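Local coordinates for protein GDP-6-deoxy-D-mannose reductase (Pseudomonas aeruginosa, PDB 6X3B) that probably reduces GDP-4-dehydro-6-deoxy-D-mannose with NADPH to make GDP-rhamnose for the O-antigen of lipopolysaccharide, at residues H37-L42 and W49-V54; A200-G205 and V268-V273. All coordinates share one frame; numbering follows the deposited sequence.

How the contacts relate
Contact 1 lies in the NADPH-binding Rossmann part of the chain. It packs helix 33-44 on strand 49-51, at the edge of the mixed sheet. Contact 2 is in a more peripheral region, where the end of helix 191-203 meets the extended run leading into strand 271-274. Their centres are about 36 Å apart and their nearest atoms about 16 Å, so they do not touch. Contact 1 is the nearer to the middle of the chain, its centre about 16 Å from the centre of the chain, against about 28 Å for contact 2. The Q39 side chain of contact 1 is about 10 Å from the bound NADPH. Both contacts are apolar, with no hydrogen bond between their segments.

Contact 1 (H37-L42 and W49-V54); sequences HLQAYL and WALLPV
L42 N donates to L38 O at 2.9 Å, an ordinary helix bond, and the same L42 packs its side chain on L51 and W49 of strand 49-51. These elements belong to the first beta-alpha-beta unit of the Rossmann fold, which starts at strand 23-28. The axes of the two short segments come within 9.4 Å at an angle of 122°. L42 sets its CG beside its own backbone N and opposite the carbonyl carbon (chi1 -71°), and its two methyls then part. CD1 lies 4.0 Å from L51 CB and 4.2 Å from L51 CD1. CD2 goes to the W49 end, 4.2 Å from W49 CB and 4.1 Å from W49 O. The L42 and L51 side chains cross at about a right angle. L51 CD2 also meets Q39 CG at 4.0 Å, so the aliphatic part of Q39 lies against this leucine. Beyond CG the Q39 chain is extended, and the residue is exposed.

W49 adds its CB to the contact, but its indole leads off to L236 and S237 of helix 225-238. L42 and L51 continue the packing onto L25 and V27 of strand 23-28. The strand itself is held by backbone hydrogen bonds of A50 and L52 to strand 23-28. Mainly methyl and methylene groups touch here, with one leucine methyl also against the W49 carbonyl oxygen. The two segments thus meet through van der Waals contact alone, with no directional polar bond between them.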
loop_
_atom_site.group_PDB
_atom_site.type_symbol
_atom_site.label_atom_id
_atom_site.label_comp_id
_atom_site.label_asym_id
_atom_site.label_seq_id
_atom_site.Cartn_x
_atom_site.Cartn_y
_atom_site.Cartn_z
ATOM N N HIS A 37 8.637 11.725 -23.955
ATOM C CA HIS A 37 9.273 13.021 -23.613
ATOM C C HIS A 37 10.642 12.769 -22.971
ATOM O O HIS A 37 11.556 13.562 -23.220
ATOM C CB HIS A 37 8.351 13.844 -22.709
ATOM C CG HIS A 37 7.283 14.567 -23.456
ATOM N ND1 HIS A 37 7.554 15.650 -24.260
ATOM C CD2 HIS A 37 5.951 14.364 -23.529
ATOM C CE1 HIS A 37 6.436 16.088 -24.793
ATOM N NE2 HIS A 37 5.440 15.317 -24.362
ATOM N N LEU A 38 10.775 11.697 -22.184
ATOM C CA LEU A 38 12.062 11.431 -21.539
ATOM C C LEU A 38 13.105 10.983 -22.558
ATOM O O LEU A 38 14.262 11.405 -22.492
ATOM C CB LEU A 38 11.915 10.373 -20.444
ATOM C CG LEU A 38 13.164 9.978 -19.637
ATOM C CD1 LEU A 38 13.919 11.225 -19.135
ATOM C CD2 LEU A 38 12.795 9.054 -18.462
ATOM N N GLN A 39 12.715 10.119 -23.500
ATOM C CA GLN A 39 13.649 9.722 -24.547
ATOM C C GLN A 39 14.133 10.930 -25.345
ATOM O O GLN A 39 15.322 11.040 -25.661
ATOM C CB GLN A 39 12.998 8.686 -25.464
ATOM C CG GLN A 39 13.929 8.216 -26.568
ATOM C CD GLN A 39 13.394 7.022 -27.316
ATOM O OE1 GLN A 39 12.385 6.435 -26.928
ATOM N NE2 GLN A 39 14.075 6.647 -28.396
ATOM N N ALA A 40 13.231 11.858 -25.666
ATOM C CA ALA A 40 13.639 13.060 -26.391
ATOM C C ALA A 40 14.550 13.930 -25.532
ATOM O O ALA A 40 15.575 14.427 -26.008
ATOM C CB ALA A 40 12.405 13.846 -26.839
ATOM N N TYR A 41 14.191 14.103 -24.260
ATOM C CA TYR A 41 15.013 14.859 -23.321
ATOM C C TYR A 41 16.429 14.316 -23.283
ATOM O O TYR A 41 17.397 15.069 -23.434
ATOM C CB TYR A 41 14.368 14.805 -21.928
ATOM C CG TYR A 41 14.965 15.727 -20.866
ATOM C CD1 TYR A 41 16.279 15.579 -20.427
ATOM C CD2 TYR A 41 14.183 16.712 -20.262
ATOM C CE1 TYR A 41 16.817 16.415 -19.439
ATOM C CE2 TYR A 41 14.704 17.550 -19.273
ATOM C CZ TYR A 41 16.017 17.396 -18.867
ATOM O OH TYR A 41 16.514 18.231 -17.888
ATOM N N LEU A 42 16.570 13.000 -23.090
ATOM C CA LEU A 42 17.891 12.396 -22.986
ATOM C C LEU A 42 18.672 12.483 -24.288
ATOM O O LEU A 42 19.905 12.421 -24.261
ATOM C CB LEU A 42 17.774 10.935 -22.545
ATOM C CG LEU A 42 17.330 10.795 -21.077
ATOM C CD1 LEU A 42 17.052 9.354 -20.721
ATOM C CD2 LEU A 42 18.397 11.384 -20.192
ATOM N N TRP A 49 23.201 10.333 -17.764
ATOM C CA TRP A 49 22.403 9.134 -17.992
ATOM C C TRP A 49 22.438 8.760 -19.465
ATOM O O TRP A 49 22.064 9.560 -20.323
ATOM C CB TRP A 49 20.971 9.357 -17.505
ATOM C CG TRP A 49 20.981 9.917 -16.127
ATOM C CD1 TRP A 49 20.688 11.202 -15.754
ATOM C CD2 TRP A 49 21.369 9.232 -14.932
ATOM N NE1 TRP A 49 20.849 11.347 -14.398
ATOM C CE2 TRP A 49 21.265 10.155 -13.869
ATOM C CE3 TRP A 49 21.777 7.924 -14.653
ATOM C CZ2 TRP A 49 21.567 9.819 -12.559
ATOM C CZ3 TRP A 49 22.066 7.586 -13.348
ATOM C CH2 TRP A 49 21.962 8.528 -12.315
ATOM N N ALA A 50 22.916 7.557 -19.755
ATOM C CA ALA A 50 22.869 6.992 -21.097
ATOM C C ALA A 50 21.702 6.021 -21.158
ATOM O O ALA A 50 21.706 5.000 -20.457
ATOM C CB ALA A 50 24.165 6.272 -21.453
ATOM N N LEU A 51 20.727 6.322 -22.011
ATOM C CA LEU A 51 19.519 5.508 -22.098
ATOM C C LEU A 51 19.816 4.177 -22.777
ATOM O O LEU A 51 20.262 4.141 -23.932
ATOM C CB LEU A 51 18.425 6.266 -22.844
ATOM C CG LEU A 51 17.061 5.557 -22.888
ATOM C CD1 LEU A 51 16.498 5.280 -21.464
ATOM C CD2 LEU A 51 16.062 6.366 -23.700
ATOM N N LEU A 52 19.535 3.079 -22.077
ATOM C CA LEU A 52 19.757 1.760 -22.655
ATOM C C LEU A 52 18.676 1.436 -23.687
ATOM O O LEU A 52 17.509 1.804 -23.507
ATOM C CB LEU A 52 19.765 0.675 -21.575
ATOM C CG LEU A 52 20.977 0.723 -20.633
ATOM C CD1 LEU A 52 20.727 -0.233 -19.463
ATOM C CD2 LEU A 52 22.266 0.373 -21.388
ATOM N N PRO A 53 19.026 0.724 -24.755
ATOM C CA PRO A 53 18.008 0.266 -25.705
ATOM C C PRO A 53 17.136 -0.815 -25.084
ATOM O O PRO A 53 17.506 -1.501 -24.126
ATOM C CB PRO A 53 18.836 -0.279 -26.879
ATOM C CG PRO A 53 20.138 -0.701 -26.237
ATOM C CD PRO A 53 20.393 0.334 -25.160
ATOM N N VAL A 54 15.936 -0.944 -25.634
ATOM C CA VAL A 54 15.013 -2.006 -25.255
ATOM C C VAL A 54 15.143 -3.109 -26.308
ATOM O O VAL A 54 14.792 -2.872 -27.470
ATOM C CB VAL A 54 13.575 -1.487 -25.155
ATOM C CG1 VAL A 54 12.655 -2.582 -24.607
ATOM C CG2 VAL A 54 13.541 -0.254 -24.260
#

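Contact 2 (A200-G205 and V268-V273); sequences ARMKQG and VELEIV
The last turn of helix 191-203 runs beside the extended residues that lead into strand 271-274, with the CA atoms of K203 and V268 6.9 Å apart. The helix ends in a Schellman motif. G205, with a positive phi of 65°, is its C-prime residue, and G205 N bonds M202 O at 3.0 Å. Strand 271-274 pairs in parallel with strand 210-213, which follows the helix in the chain. The contact joins the helix end to the run leading into this small two-stranded sheet.

M202 does most of the reaching. Its chain is extended beyond CG, which carries SD across to both partners. SD lies 4.0 Å from V268 CG1 and 4.1 Å from L270 CD2. The methionine crosses each of these side chains at about a right angle. The L270 side chain also rests on A263 of helix 255-266. M202 and V268 both touch N209 as well, whose ND2 donates to E269 O.

K203 takes part through its aliphatic stem. Its chain then bends at chi3 and chi4, and NZ hydrogen-bonds A266 O near the end of helix 255-266. The two branches of V268 divide the helix residues between them: CG1 faces the M202 sulfur, and CG2 meets K203 CG at 3.8 Å.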
loop_
_atom_site.group_PDB
_atom_site.type_symbol
_atom_site.label_atom_id
_atom_site.label_comp_id
_atom_site.label_asym_id
_atom_site.label_seq_id
_atom_site.Cartn_x
_atom_site.Cartn_y
_atom_site.Cartn_z
ATOM N N ALA A 200 -7.508 24.313 -30.627
ATOM C CA ALA A 200 -6.789 24.201 -31.892
ATOM C C ALA A 200 -7.738 23.890 -33.043
ATOM O O ALA A 200 -7.517 24.344 -34.173
ATOM C CB ALA A 200 -5.703 23.130 -31.802
ATOM N N ARG A 201 -8.795 23.117 -32.780
ATOM C CA ARG A 201 -9.798 22.866 -33.812
ATOM C C ARG A 201 -10.575 24.134 -34.143
ATOM O O ARG A 201 -10.898 24.383 -35.312
ATOM C CB ARG A 201 -10.738 21.740 -33.372
ATOM C CG ARG A 201 -10.054 20.375 -33.347
ATOM C CD ARG A 201 -10.897 19.286 -32.693
ATOM N NE ARG A 201 -12.240 19.224 -33.251
ATOM C CZ ARG A 201 -12.550 18.560 -34.360
ATOM N NH1 ARG A 201 -11.608 17.900 -35.031
ATOM N NH2 ARG A 201 -13.802 18.560 -34.794
ATOM N N MET A 202 -10.863 24.960 -33.136
ATOM C CA MET A 202 -11.510 26.241 -33.405
ATOM C C MET A 202 -10.636 27.138 -34.281
ATOM O O MET A 202 -11.140 27.804 -35.193
ATOM C CB MET A 202 -11.839 26.950 -32.098
ATOM C CG MET A 202 -12.699 26.170 -31.149
ATOM S SD MET A 202 -12.801 27.092 -29.607
ATOM C CE MET A 202 -13.646 25.877 -28.586
ATOM N N LYS A 203 -9.326 27.184 -34.009
ATOM C CA LYS A 203 -8.426 27.999 -34.824
ATOM C C LYS A 203 -8.551 27.646 -36.301
ATOM O O LYS A 203 -8.441 28.515 -37.172
ATOM C CB LYS A 203 -6.976 27.800 -34.384
ATOM C CG LYS A 203 -6.582 28.467 -33.066
ATOM C CD LYS A 203 -5.099 28.212 -32.775
ATOM C CE LYS A 203 -4.201 28.921 -33.781
ATOM N NZ LYS A 203 -4.288 30.400 -33.615
ATOM N N GLN A 204 -8.740 26.364 -36.602
ATOM C CA GLN A 204 -8.795 25.893 -37.975
ATOM C C GLN A 204 -10.217 25.754 -38.489
ATOM O O GLN A 204 -10.428 25.125 -39.531
ATOM C CB GLN A 204 -8.064 24.564 -38.091
ATOM C CG GLN A 204 -6.719 24.584 -37.421
ATOM C CD GLN A 204 -5.692 23.824 -38.211
ATOM O OE1 GLN A 204 -5.784 23.728 -39.439
ATOM N NE2 GLN A 204 -4.699 23.277 -37.517
ATOM N N GLY A 205 -11.189 26.320 -37.782
ATOM C CA GLY A 205 -12.574 26.254 -38.213
ATOM C C GLY A 205 -13.178 24.870 -38.238
ATOM O O GLY A 205 -14.130 24.637 -38.988
ATOM N N VAL A 268 -8.231 33.211 -29.777
ATOM C CA VAL A 268 -9.600 32.755 -29.946
ATOM C C VAL A 268 -10.423 33.339 -28.809
ATOM O O VAL A 268 -9.925 33.540 -27.695
ATOM C CB VAL A 268 -9.652 31.207 -29.969
ATOM C CG1 VAL A 268 -11.019 30.672 -29.605
ATOM C CG2 VAL A 268 -9.205 30.687 -31.335
ATOM N N GLU A 269 -11.671 33.675 -29.108
ATOM C CA GLU A 269 -12.660 33.978 -28.087
ATOM C C GLU A 269 -13.679 32.850 -28.083
ATOM O O GLU A 269 -14.113 32.399 -29.152
ATOM C CB GLU A 269 -13.339 35.323 -28.349
ATOM C CG GLU A 269 -13.049 36.370 -27.291
ATOM C CD GLU A 269 -13.730 37.701 -27.572
ATOM O OE1 GLU A 269 -14.808 37.712 -28.210
ATOM O OE2 GLU A 269 -13.182 38.741 -27.145
ATOM N N LEU A 270 -14.041 32.379 -26.896
ATOM C CA LEU A 270 -14.934 31.238 -26.788
ATOM C C LEU A 270 -15.878 31.435 -25.614
ATOM O O LEU A 270 -15.605 32.198 -24.684
ATOM C CB LEU A 270 -14.151 29.919 -26.633
ATOM C CG LEU A 270 -13.084 29.790 -25.538
ATOM C CD1 LEU A 270 -13.685 29.538 -24.164
ATOM C CD2 LEU A 270 -12.144 28.657 -25.896
ATOM N N GLU A 271 -16.997 30.733 -25.661
ATOM C CA GLU A 271 -17.887 30.667 -24.516
ATOM C C GLU A 271 -17.735 29.304 -23.858
ATOM O O GLU A 271 -17.640 28.274 -24.539
ATOM C CB GLU A 271 -19.343 30.920 -24.912
ATOM C CG GLU A 271 -19.830 30.144 -26.118
ATOM C CD GLU A 271 -21.267 30.500 -26.480
ATOM O OE1 GLU A 271 -22.071 30.726 -25.550
ATOM O OE2 GLU A 271 -21.590 30.559 -27.689
ATOM N N ILE A 272 -17.674 29.311 -22.536
ATOM C CA ILE A 272 -17.637 28.094 -21.746
ATOM C C ILE A 272 -19.055 27.811 -21.282
ATOM O O ILE A 272 -19.688 28.668 -20.654
ATOM C CB ILE A 272 -16.685 28.229 -20.553
ATOM C CG1 ILE A 272 -15.290 28.623 -21.040
ATOM C CG2 ILE A 272 -16.631 26.932 -19.796
ATOM C CD1 ILE A 272 -14.287 28.750 -19.937
ATOM N N VAL A 273 -19.562 26.622 -21.593
ATOM C CA VAL A 273 -20.934 26.256 -21.267
ATOM C C VAL A 273 -20.936 25.011 -20.391
ATOM O O VAL A 273 -20.106 24.112 -20.565
ATOM C CB VAL A 273 -21.777 26.038 -22.541
ATOM C CG1 VAL A 273 -21.909 27.344 -23.308
ATOM C CG2 VAL A 273 -21.150 24.973 -23.418
#